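Local coordinates for protein NS2 (Infectious salmon anemia virus, PDB 5WCO) that acts as an orthomyxovirus matrix protein that polymerises with itself and associates with membrane, probably forming a layer beneath the viral envelope, at residues W26-L31 with R35-K40; L64-G69 with C107-P112; V58-V63 with N127-E132; E143-V148 with N188-I193. One frame throughout, in Å; residues are numbered along the deposited sequence.

Contact 1 of 4, residues W26-L31 with R35-K40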
# COMPACT_ATOMS: atom_id res chain seq x y z
N TRP A 26 -7.51 -5.30 -9.16
CA TRP A 26 -7.32 -3.88 -8.91
C TRP A 26 -6.57 -3.69 -7.58
O TRP A 26 -5.55 -2.99 -7.50
CB TRP A 26 -8.64 -3.09 -8.91
CG TRP A 26 -8.33 -1.62 -8.79
CD1 TRP A 26 -8.12 -0.74 -9.81
CD2 TRP A 26 -8.12 -0.87 -7.57
NE1 TRP A 26 -7.82 0.51 -9.31
CE2 TRP A 26 -7.80 0.45 -7.94
CE3 TRP A 26 -8.17 -1.20 -6.21
CZ2 TRP A 26 -7.54 1.45 -7.01
CZ3 TRP A 26 -7.90 -0.23 -5.29
CH2 TRP A 26 -7.59 1.08 -5.68
N ILE A 27 -7.11 -4.34 -6.55
CA ILE A 27 -6.58 -4.36 -5.20
C ILE A 27 -5.11 -4.77 -5.17
O ILE A 27 -4.29 -4.11 -4.51
CB ILE A 27 -7.41 -5.31 -4.30
CG1 ILE A 27 -8.85 -4.77 -4.15
CG2 ILE A 27 -6.75 -5.46 -2.96
CD1 ILE A 27 -9.78 -5.63 -3.31
N GLN A 28 -4.79 -5.82 -5.91
CA GLN A 28 -3.44 -6.38 -5.91
C GLN A 28 -2.43 -5.50 -6.66
O GLN A 28 -1.27 -5.37 -6.24
CB GLN A 28 -3.46 -7.84 -6.41
CG GLN A 28 -4.14 -8.79 -5.41
CD GLN A 28 -4.03 -10.28 -5.77
OE1 GLN A 28 -4.43 -10.71 -6.87
NE2 GLN A 28 -3.52 -11.08 -4.83
N LYS A 29 -2.90 -4.85 -7.72
CA LYS A 29 -2.08 -3.94 -8.52
C LYS A 29 -1.77 -2.67 -7.74
O LYS A 29 -0.69 -2.10 -7.87
CB LYS A 29 -2.81 -3.60 -9.84
CG LYS A 29 -2.12 -2.60 -10.74
CD LYS A 29 -0.68 -3.02 -11.02
CE LYS A 29 -0.45 -3.32 -12.50
NZ LYS A 29 -0.36 -2.10 -13.36
N HIS A 30 -2.71 -2.23 -6.91
CA HIS A 30 -2.61 -0.91 -6.28
C HIS A 30 -2.27 -0.93 -4.80
O HIS A 30 -1.78 0.07 -4.26
CB HIS A 30 -3.90 -0.11 -6.55
CG HIS A 30 -4.05 0.31 -7.98
ND1 HIS A 30 -4.73 -0.45 -8.91
CD2 HIS A 30 -3.56 1.38 -8.65
CE1 HIS A 30 -4.68 0.14 -10.09
NE2 HIS A 30 -3.97 1.26 -9.96
N LEU A 31 -2.53 -2.05 -4.13
CA LEU A 31 -2.18 -2.16 -2.72
C LEU A 31 -1.17 -3.29 -2.56
O LEU A 31 -1.55 -4.45 -2.31
CB LEU A 31 -3.43 -2.33 -1.85
CG LEU A 31 -4.44 -1.22 -2.21
CD1 LEU A 31 -5.73 -1.77 -2.78
CD2 LEU A 31 -4.73 -0.27 -1.08
N ARG A 35 -0.66 -8.35 -2.69
CA ARG A 35 -0.20 -9.29 -3.71
C ARG A 35 0.16 -10.67 -3.12
O ARG A 35 0.20 -11.67 -3.84
CB ARG A 35 0.99 -8.69 -4.47
CG ARG A 35 0.87 -7.21 -4.69
CD ARG A 35 1.28 -6.76 -6.04
NE ARG A 35 2.47 -5.91 -6.01
CZ ARG A 35 2.55 -4.64 -6.40
NH1 ARG A 35 1.49 -4.00 -6.87
NH2 ARG A 35 3.71 -4.02 -6.32
N GLU A 36 0.40 -10.71 -1.81
CA GLU A 36 0.81 -11.93 -1.09
C GLU A 36 -0.39 -12.78 -0.74
O GLU A 36 -0.26 -13.86 -0.15
CB GLU A 36 1.59 -11.55 0.17
CG GLU A 36 2.64 -10.49 -0.12
CD GLU A 36 3.38 -10.01 1.11
OE1 GLU A 36 2.89 -10.21 2.26
OE2 GLU A 36 4.48 -9.41 0.92
N ALA A 37 -1.56 -12.29 -1.12
CA ALA A 37 -2.80 -12.96 -0.80
C ALA A 37 -3.22 -13.80 -1.97
O ALA A 37 -2.91 -13.48 -3.12
CB ALA A 37 -3.89 -11.96 -0.48
N ASN A 38 -3.93 -14.89 -1.66
CA ASN A 38 -4.66 -15.63 -2.67
C ASN A 38 -5.73 -14.69 -3.30
O ASN A 38 -6.50 -14.04 -2.58
CB ASN A 38 -5.31 -16.84 -2.01
CG ASN A 38 -5.96 -17.77 -3.01
OD1 ASN A 38 -7.19 -17.76 -3.19
ND2 ASN A 38 -5.14 -18.56 -3.70
N PRO A 39 -5.79 -14.63 -4.63
CA PRO A 39 -6.58 -13.60 -5.33
C PRO A 39 -8.09 -13.64 -5.08
O PRO A 39 -8.80 -12.74 -5.54
CB PRO A 39 -6.32 -13.90 -6.80
CG PRO A 39 -6.11 -15.36 -6.83
CD PRO A 39 -5.31 -15.65 -5.58
N LYS A 40 -8.60 -14.65 -4.39
CA LYS A 40 -10.04 -14.72 -4.19
C LYS A 40 -10.50 -13.72 -3.14
O LYS A 40 -9.76 -13.43 -2.17
CB LYS A 40 -10.51 -16.15 -3.85
CG LYS A 40 -10.92 -16.96 -5.07
CD LYS A 40 -11.16 -18.43 -4.69
CE LYS A 40 -9.85 -19.13 -4.29
NZ LYS A 40 -10.04 -20.55 -3.83
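R35 lays its side chain past the last turn of helix 23-30; its CG and CD run alongside the Q28 carbonyl oxygen, and the guanidinium turns an edge to it. At the end of the chain, R35 NH1 donates a hydrogen bond to Q28 O at 3.1 Å. The N-H points fairly straight at it (158°). The donor sits in the carbonyl plane, on a lone pair, and the oxygen lies near the plane of the guanidinium. R35 NH1 is also 3.1 Å from K29 O; both oxygens lie at the edge of the group, near its plane. A positive charge here would be expected to suit the C-terminal end of a helix. Bends at chi2 and chi3 turn the arginine back to the helix end.

The Q28 side chain reaches the other way, extended beyond CG. Its amide NE2 donates a hydrogen bond to M34 O, just before R35, and lies 3.0 Å from A37 O. Its OE1 meets the pyrrolidine ring of P39, 3.7 Å from P39 CB. One glutamine thus meets three points of the loop after its own helix.

This surface contact folds the connection from helix 23-30 to helix 41-50 back on the first helix. L44 of helix 41-50 packs on both Q28 and A37. I27, on the same turn as Q28, packs on M61 and L65 of helix 55-66.

Contact 2 of 4, residues L64-G69 with C107-P112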
# COMPACT_ATOMS: atom_id res chain seq x y z
N LEU A 64 -15.48 -2.51 -1.71
CA LEU A 64 -15.09 -2.46 -3.10
C LEU A 64 -15.37 -3.82 -3.75
O LEU A 64 -15.80 -3.90 -4.90
CB LEU A 64 -13.63 -2.02 -3.21
CG LEU A 64 -13.16 -1.69 -4.62
CD1 LEU A 64 -13.82 -0.40 -5.19
CD2 LEU A 64 -11.63 -1.62 -4.66
N LEU A 65 -15.15 -4.90 -3.00
CA LEU A 65 -15.47 -6.24 -3.49
C LEU A 65 -16.98 -6.49 -3.68
O LEU A 65 -17.41 -6.86 -4.78
CB LEU A 65 -14.88 -7.28 -2.57
CG LEU A 65 -13.36 -7.40 -2.72
CD1 LEU A 65 -12.78 -8.21 -1.56
CD2 LEU A 65 -13.00 -8.02 -4.06
N THR A 66 -17.77 -6.28 -2.62
CA THR A 66 -19.24 -6.35 -2.71
C THR A 66 -19.80 -5.59 -3.93
O THR A 66 -20.42 -6.18 -4.82
CB THR A 66 -19.92 -5.81 -1.44
OG1 THR A 66 -19.37 -6.44 -0.28
CG2 THR A 66 -21.43 -6.04 -1.48
N LEU A 67 -19.57 -4.28 -3.97
CA LEU A 67 -20.01 -3.45 -5.09
C LEU A 67 -19.54 -3.99 -6.45
O LEU A 67 -20.05 -3.56 -7.48
CB LEU A 67 -19.51 -2.02 -4.93
CG LEU A 67 -20.03 -1.25 -3.71
CD1 LEU A 67 -19.36 0.12 -3.62
CD2 LEU A 67 -21.54 -1.13 -3.77
N GLY A 68 -18.56 -4.90 -6.45
CA GLY A 68 -18.11 -5.53 -7.68
C GLY A 68 -18.80 -6.85 -8.02
O GLY A 68 -18.55 -7.43 -9.08
N GLY A 69 -19.65 -7.35 -7.12
CA GLY A 69 -20.36 -8.57 -7.42
C GLY A 69 -20.21 -9.72 -6.43
O GLY A 69 -20.69 -10.82 -6.69
N CYS A 107 -21.66 -1.19 7.07
CA CYS A 107 -23.07 -1.02 6.75
C CYS A 107 -23.34 -0.96 5.25
O CYS A 107 -24.34 -1.51 4.78
CB CYS A 107 -23.69 0.14 7.51
SG CYS A 107 -23.99 -0.32 9.26
N VAL A 108 -22.41 -0.35 4.50
CA VAL A 108 -22.46 -0.44 3.04
C VAL A 108 -22.49 -1.89 2.56
O VAL A 108 -23.38 -2.27 1.83
CB VAL A 108 -21.32 0.32 2.35
CG1 VAL A 108 -21.43 0.17 0.83
CG2 VAL A 108 -21.34 1.78 2.75
N MET A 109 -21.53 -2.71 2.98
CA MET A 109 -21.51 -4.13 2.60
C MET A 109 -22.80 -4.87 2.90
O MET A 109 -23.30 -5.64 2.08
CB MET A 109 -20.40 -4.86 3.33
CG MET A 109 -19.04 -4.79 2.65
SD MET A 109 -17.86 -5.79 3.58
CE MET A 109 -17.35 -4.66 4.88
N LYS A 110 -23.30 -4.64 4.10
CA LYS A 110 -24.43 -5.36 4.66
C LYS A 110 -25.74 -5.04 3.93
O LYS A 110 -26.58 -5.92 3.73
CB LYS A 110 -24.52 -5.05 6.16
CG LYS A 110 -25.53 -5.87 6.90
CD LYS A 110 -25.26 -5.96 8.39
CE LYS A 110 -26.27 -6.92 9.04
NZ LYS A 110 -26.58 -8.06 8.12
N ASP A 111 -25.89 -3.78 3.51
CA ASP A 111 -27.05 -3.33 2.75
C ASP A 111 -26.64 -2.39 1.59
O ASP A 111 -26.87 -1.17 1.63
CB ASP A 111 -28.07 -2.65 3.68
CG ASP A 111 -29.41 -2.40 3.01
OD1 ASP A 111 -29.74 -3.10 2.02
OD2 ASP A 111 -30.14 -1.49 3.50
N PRO A 112 -26.03 -2.97 0.54
CA PRO A 112 -25.35 -2.25 -0.55
C PRO A 112 -26.27 -1.38 -1.39
O PRO A 112 -27.43 -1.75 -1.59
CB PRO A 112 -24.78 -3.37 -1.44
CG PRO A 112 -24.84 -4.63 -0.59
CD PRO A 112 -26.01 -4.43 0.35
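With chi1 at -52°, T66 holds OG1 anti to its carbonyl carbon and CG2 anti to its backbone N, and both branches reach the end of helix 101-110. OG1 rests against M109 CG at 3.4 Å. CG2 meets the ring of P112, 3.8 Å from P112 CG. T66 crosses each of these side chains at about a right angle. The M109 chain bends at chi3 (-83°), and its sulfur end leads away from T66 toward Y59 of helix 55-66, while CG also lies against V63 of that helix.

Both segments are helix ends. Helix 55-66 closes in a Schellman motif. G69 takes a positive phi of 124°, and its N bonds T66 O at 2.7 Å, across a type I turn from T66 to G69. On the other side, D111 leaves the helix and P112 turns its ring toward T66. The contact therefore joins the C-terminal ends of two helices.

No hydrogen bond crosses between the segments. The T66 hydroxyl is bonded to G62 O in its own helix. Its polar need is met there, although OG1 faces the M109 methylene. The contact between the two ends is van der Waals packing, the hydroxyl oxygen against a methylene of buried M109 and the methyl against exposed P112.

Contact 3 of 4, residues V58-V63 with N127-E132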
# COMPACT_ATOMS: atom_id res chain seq x y z
N VAL A 58 -9.26 -2.58 5.38
CA VAL A 58 -9.79 -3.92 5.16
C VAL A 58 -11.30 -3.84 4.89
O VAL A 58 -11.83 -4.51 4.00
CB VAL A 58 -9.49 -4.83 6.37
CG1 VAL A 58 -9.88 -6.26 6.08
CG2 VAL A 58 -8.02 -4.74 6.72
N TYR A 59 -11.98 -2.98 5.62
CA TYR A 59 -13.41 -2.77 5.37
C TYR A 59 -13.67 -2.14 3.99
O TYR A 59 -14.63 -2.53 3.31
CB TYR A 59 -14.07 -1.98 6.51
CG TYR A 59 -14.33 -2.79 7.78
CD1 TYR A 59 -13.31 -3.04 8.68
CD2 TYR A 59 -15.60 -3.32 8.06
CE1 TYR A 59 -13.53 -3.78 9.85
CE2 TYR A 59 -15.82 -4.07 9.23
CZ TYR A 59 -14.78 -4.28 10.12
OH TYR A 59 -14.97 -5.00 11.27
N ALA A 60 -12.81 -1.19 3.58
CA ALA A 60 -12.92 -0.55 2.26
C ALA A 60 -12.77 -1.57 1.15
O ALA A 60 -13.53 -1.56 0.18
CB ALA A 60 -11.92 0.55 2.11
N MET A 61 -11.81 -2.49 1.29
CA MET A 61 -11.67 -3.58 0.34
C MET A 61 -12.93 -4.44 0.32
O MET A 61 -13.32 -4.93 -0.73
CB MET A 61 -10.45 -4.45 0.68
CG MET A 61 -9.10 -3.76 0.44
SD MET A 61 -7.65 -4.80 0.81
CE MET A 61 -7.43 -4.41 2.56
N GLY A 62 -13.56 -4.62 1.48
CA GLY A 62 -14.81 -5.37 1.54
C GLY A 62 -15.92 -4.73 0.69
O GLY A 62 -16.59 -5.39 -0.10
N VAL A 63 -16.09 -3.42 0.86
CA VAL A 63 -17.07 -2.65 0.11
C VAL A 63 -16.75 -2.67 -1.38
O VAL A 63 -17.63 -2.83 -2.23
CB VAL A 63 -17.07 -1.19 0.63
CG1 VAL A 63 -17.96 -0.30 -0.23
CG2 VAL A 63 -17.47 -1.15 2.11
N ASN A 127 -10.77 5.39 -5.05
CA ASN A 127 -9.93 6.57 -4.97
C ASN A 127 -9.34 6.75 -3.57
O ASN A 127 -8.17 7.14 -3.40
CB ASN A 127 -10.70 7.80 -5.45
CG ASN A 127 -10.29 9.06 -4.74
OD1 ASN A 127 -9.23 9.64 -5.02
ND2 ASN A 127 -11.13 9.50 -3.78
N TRP A 128 -10.14 6.42 -2.56
CA TRP A 128 -9.69 6.53 -1.18
C TRP A 128 -8.56 5.54 -0.91
O TRP A 128 -7.51 5.89 -0.34
CB TRP A 128 -10.85 6.30 -0.21
CG TRP A 128 -10.45 6.45 1.21
CD1 TRP A 128 -10.39 7.60 1.91
CD2 TRP A 128 -10.04 5.40 2.10
NE1 TRP A 128 -9.96 7.35 3.19
CE2 TRP A 128 -9.74 6.01 3.33
CE3 TRP A 128 -9.89 4.02 1.97
CZ2 TRP A 128 -9.32 5.28 4.44
CZ3 TRP A 128 -9.45 3.29 3.07
CH2 TRP A 128 -9.18 3.92 4.29
N LEU A 129 -8.78 4.29 -1.32
CA LEU A 129 -7.77 3.24 -1.21
C LEU A 129 -6.46 3.65 -1.89
O LEU A 129 -5.38 3.50 -1.31
CB LEU A 129 -8.31 1.93 -1.80
CG LEU A 129 -9.23 1.17 -0.84
CD1 LEU A 129 -9.87 -0.04 -1.51
CD2 LEU A 129 -8.47 0.76 0.44
N LYS A 130 -6.57 4.20 -3.10
CA LYS A 130 -5.41 4.51 -3.93
C LYS A 130 -4.60 5.72 -3.48
O LYS A 130 -3.39 5.77 -3.71
CB LYS A 130 -5.84 4.71 -5.38
CG LYS A 130 -4.70 4.77 -6.37
CD LYS A 130 -5.00 5.73 -7.49
CE LYS A 130 -4.16 5.44 -8.71
NZ LYS A 130 -4.69 4.26 -9.46
N GLU A 131 -5.23 6.69 -2.82
CA GLU A 131 -4.52 7.95 -2.57
C GLU A 131 -4.62 8.58 -1.17
O GLU A 131 -4.17 9.70 -0.98
CB GLU A 131 -4.84 8.97 -3.68
CG GLU A 131 -3.81 8.91 -4.84
CD GLU A 131 -4.35 9.38 -6.19
OE1 GLU A 131 -5.18 10.31 -6.22
OE2 GLU A 131 -3.91 8.81 -7.22
N GLU A 132 -5.16 7.86 -0.20
CA GLU A 132 -5.37 8.41 1.15
C GLU A 132 -5.31 7.37 2.27
O GLU A 132 -5.31 7.73 3.45
CB GLU A 132 -6.70 9.18 1.23
CG GLU A 132 -6.60 10.70 0.98
CD GLU A 132 -6.09 11.48 2.20
OE1 GLU A 132 -5.81 10.84 3.25
OE2 GLU A 132 -5.98 12.72 2.11
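Helices 55-66 and 115-131 pack in the all-helical N-terminal part of the matrix protein, where A60 on the first meets W128 and L129 on the second. A60 CB points at the other helix. It lies 3.8 Å from W128 CZ3 and 3.8 Å from L129 CD2. The methyl approaches the six-membered ring of the indole obliquely.

W128 and L129 are neighbours in sequence, and their first torsions differ. W128 CG is anti to the backbone N (chi1 -178°). L129 CG is beside the backbone N, anti to the carbonyl carbon. In these positions the two side chains converge on the same methyl. L129 also divides its branches: CD2 goes to A60, while CD1 reaches M61, 4.3 Å from M61 CG.

The local helix axes pass 10.5 Å apart and run closer to antiparallel than parallel, at 140°. A60 and L129 have the nearest CA atoms of the two segments, 7.3 Å apart. At this point the A60 methyl is met directly by the side chains of W128 and L129. The contact is buried, and its side-chain contacts are apolar. W26 of helix 23-30 touches L129. The indole of W128 extends further along helix 55-66, onto E56 and V57.

Contact 4 of 4, residues E143-V148 with N188-I193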
# COMPACT_ATOMS: atom_id res chain seq x y z
N GLU A 143 13.52 -3.59 5.74
CA GLU A 143 13.50 -4.55 4.63
C GLU A 143 13.73 -3.90 3.26
O GLU A 143 14.32 -4.52 2.36
CB GLU A 143 12.19 -5.35 4.60
CG GLU A 143 12.05 -6.38 5.72
CD GLU A 143 11.69 -5.75 7.08
OE1 GLU A 143 11.02 -4.68 7.09
OE2 GLU A 143 12.08 -6.32 8.12
N LYS A 144 13.29 -2.65 3.13
CA LYS A 144 13.46 -1.89 1.89
C LYS A 144 14.92 -1.70 1.52
O LYS A 144 15.34 -2.05 0.42
CB LYS A 144 12.76 -0.52 1.95
CG LYS A 144 13.31 0.48 0.91
CD LYS A 144 12.33 1.59 0.56
CE LYS A 144 12.79 2.90 1.12
NZ LYS A 144 12.81 2.80 2.61
N TRP A 145 15.70 -1.15 2.45
CA TRP A 145 17.10 -0.83 2.20
C TRP A 145 17.98 -2.05 2.05
O TRP A 145 18.96 -2.01 1.31
CB TRP A 145 17.64 0.09 3.29
CG TRP A 145 16.80 1.31 3.41
CD1 TRP A 145 15.87 1.59 4.37
CD2 TRP A 145 16.77 2.42 2.49
NE1 TRP A 145 15.28 2.81 4.12
CE2 TRP A 145 15.81 3.34 2.97
CE3 TRP A 145 17.47 2.73 1.31
CZ2 TRP A 145 15.53 4.55 2.31
CZ3 TRP A 145 17.19 3.92 0.66
CH2 TRP A 145 16.23 4.81 1.16
N ALA A 146 17.65 -3.14 2.73
CA ALA A 146 18.42 -4.38 2.57
C ALA A 146 18.11 -4.98 1.22
O ALA A 146 18.96 -5.66 0.63
CB ALA A 146 18.11 -5.37 3.67
N MET A 147 16.91 -4.73 0.72
CA MET A 147 16.47 -5.31 -0.55
C MET A 147 17.16 -4.63 -1.72
O MET A 147 17.64 -5.29 -2.66
CB MET A 147 14.96 -5.19 -0.69
CG MET A 147 14.44 -5.59 -2.05
SD MET A 147 12.69 -5.20 -2.20
CE MET A 147 12.07 -5.92 -0.65
N VAL A 148 17.21 -3.31 -1.65
CA VAL A 148 17.85 -2.50 -2.68
C VAL A 148 19.36 -2.66 -2.59
O VAL A 148 20.07 -2.53 -3.60
CB VAL A 148 17.41 -1.04 -2.55
CG1 VAL A 148 18.12 -0.17 -3.56
CG2 VAL A 148 15.89 -0.93 -2.73
N ASN A 188 18.93 12.16 5.96
CA ASN A 188 19.96 12.78 5.11
C ASN A 188 20.53 11.76 4.11
O ASN A 188 20.43 11.93 2.88
CB ASN A 188 21.10 13.37 5.95
CG ASN A 188 20.71 14.68 6.64
OD1 ASN A 188 19.91 15.45 6.13
ND2 ASN A 188 21.29 14.92 7.82
N LEU A 189 21.10 10.68 4.66
CA LEU A 189 21.66 9.60 3.86
C LEU A 189 20.68 9.10 2.79
O LEU A 189 21.08 8.92 1.62
CB LEU A 189 22.16 8.46 4.76
CG LEU A 189 22.94 7.29 4.14
CD1 LEU A 189 23.91 7.78 3.09
CD2 LEU A 189 23.70 6.50 5.19
N GLU A 190 19.41 8.89 3.16
CA GLU A 190 18.36 8.48 2.21
C GLU A 190 18.14 9.50 1.09
O GLU A 190 17.94 9.14 -0.07
CB GLU A 190 17.04 8.17 2.91
CG GLU A 190 17.12 6.99 3.92
CD GLU A 190 15.90 6.91 4.86
OE1 GLU A 190 14.97 7.74 4.70
OE2 GLU A 190 15.88 6.03 5.76
N LYS A 191 18.17 10.78 1.44
CA LYS A 191 18.12 11.83 0.41
C LYS A 191 19.34 11.73 -0.54
O LYS A 191 19.19 11.65 -1.77
CB LYS A 191 18.04 13.20 1.08
CG LYS A 191 16.77 13.44 1.90
CD LYS A 191 16.73 14.87 2.45
CE LYS A 191 15.36 15.28 2.99
NZ LYS A 191 15.44 16.65 3.58
N ALA A 192 20.55 11.71 0.03
CA ALA A 192 21.77 11.47 -0.73
C ALA A 192 21.69 10.25 -1.67
O ALA A 192 22.06 10.35 -2.85
CB ALA A 192 22.97 11.35 0.20
N ILE A 193 21.21 9.11 -1.16
CA ILE A 193 21.10 7.89 -1.97
C ILE A 193 20.21 8.12 -3.18
O ILE A 193 20.57 7.80 -4.33
CB ILE A 193 20.56 6.68 -1.15
CG1 ILE A 193 21.59 6.20 -0.13
CG2 ILE A 193 20.13 5.51 -2.07
CD1 ILE A 193 21.00 5.30 0.94
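Between helical segments 143-148 and 188-193 the nearest CA atoms are those of W145 and E190, 9.4 Å apart, and side chains bridge the gap. W145 supplies most of the contact from its side. Its CG lies beside the backbone N (chi1 -56°), and the indole extends toward helix 183-198. The benzo end, around CZ2 and CH2, lies against the aliphatic part of E190. W145 CZ2 is 3.3 Å from E190 CG, and W145 CH2 is 3.9 Å from E190 CB. The methylene approaches the ring obliquely. The carboxylate is turned nearly flat to the indole, with planes 19° apart. Further round the ring, W145 CZ3 touches I193 CD1 at 4.1 Å, one helical turn beyond E190.

The polar end of E190 is held by R173 of helix 163-178, through a salt bridge from OE2 to NE. R173 also makes a cation-pi contact with W145. One arginine thus serves both partners. K144 CE lies over one face of the indole, offset toward its rim.

The contact is buried in the C-terminal helical part of the chain. L170 of helix 163-178 packs on W145, and L215 of helix 205-215 touches W145, V148 and I193, so four helices meet round the tryptophan.

How the contacts relate
Contacts 1, 2 and 3 share one group of packed helices. Contacts 2 and 3 both use helix 55-66, with centres 12 Å apart; M109 SD reaches G62 C at 3.6 Å. Helix 23-30 joins contact 1 to both. W26 CE3 touches L64 CD2 at 3.8 Å, and I27 CG2 touches M61 SD at 3.9 Å. Contact 4 stands apart in the C-terminal helices. Its nearest atoms are about 9 Å from contact 1, about 17 Å from contact 3 and about 24 Å from contact 2. Contacts 2 and 4 lie on opposite sides of the chain's centre. The chain thus forms two helical parts, joined by the segment between helices 115-131 and 142-149.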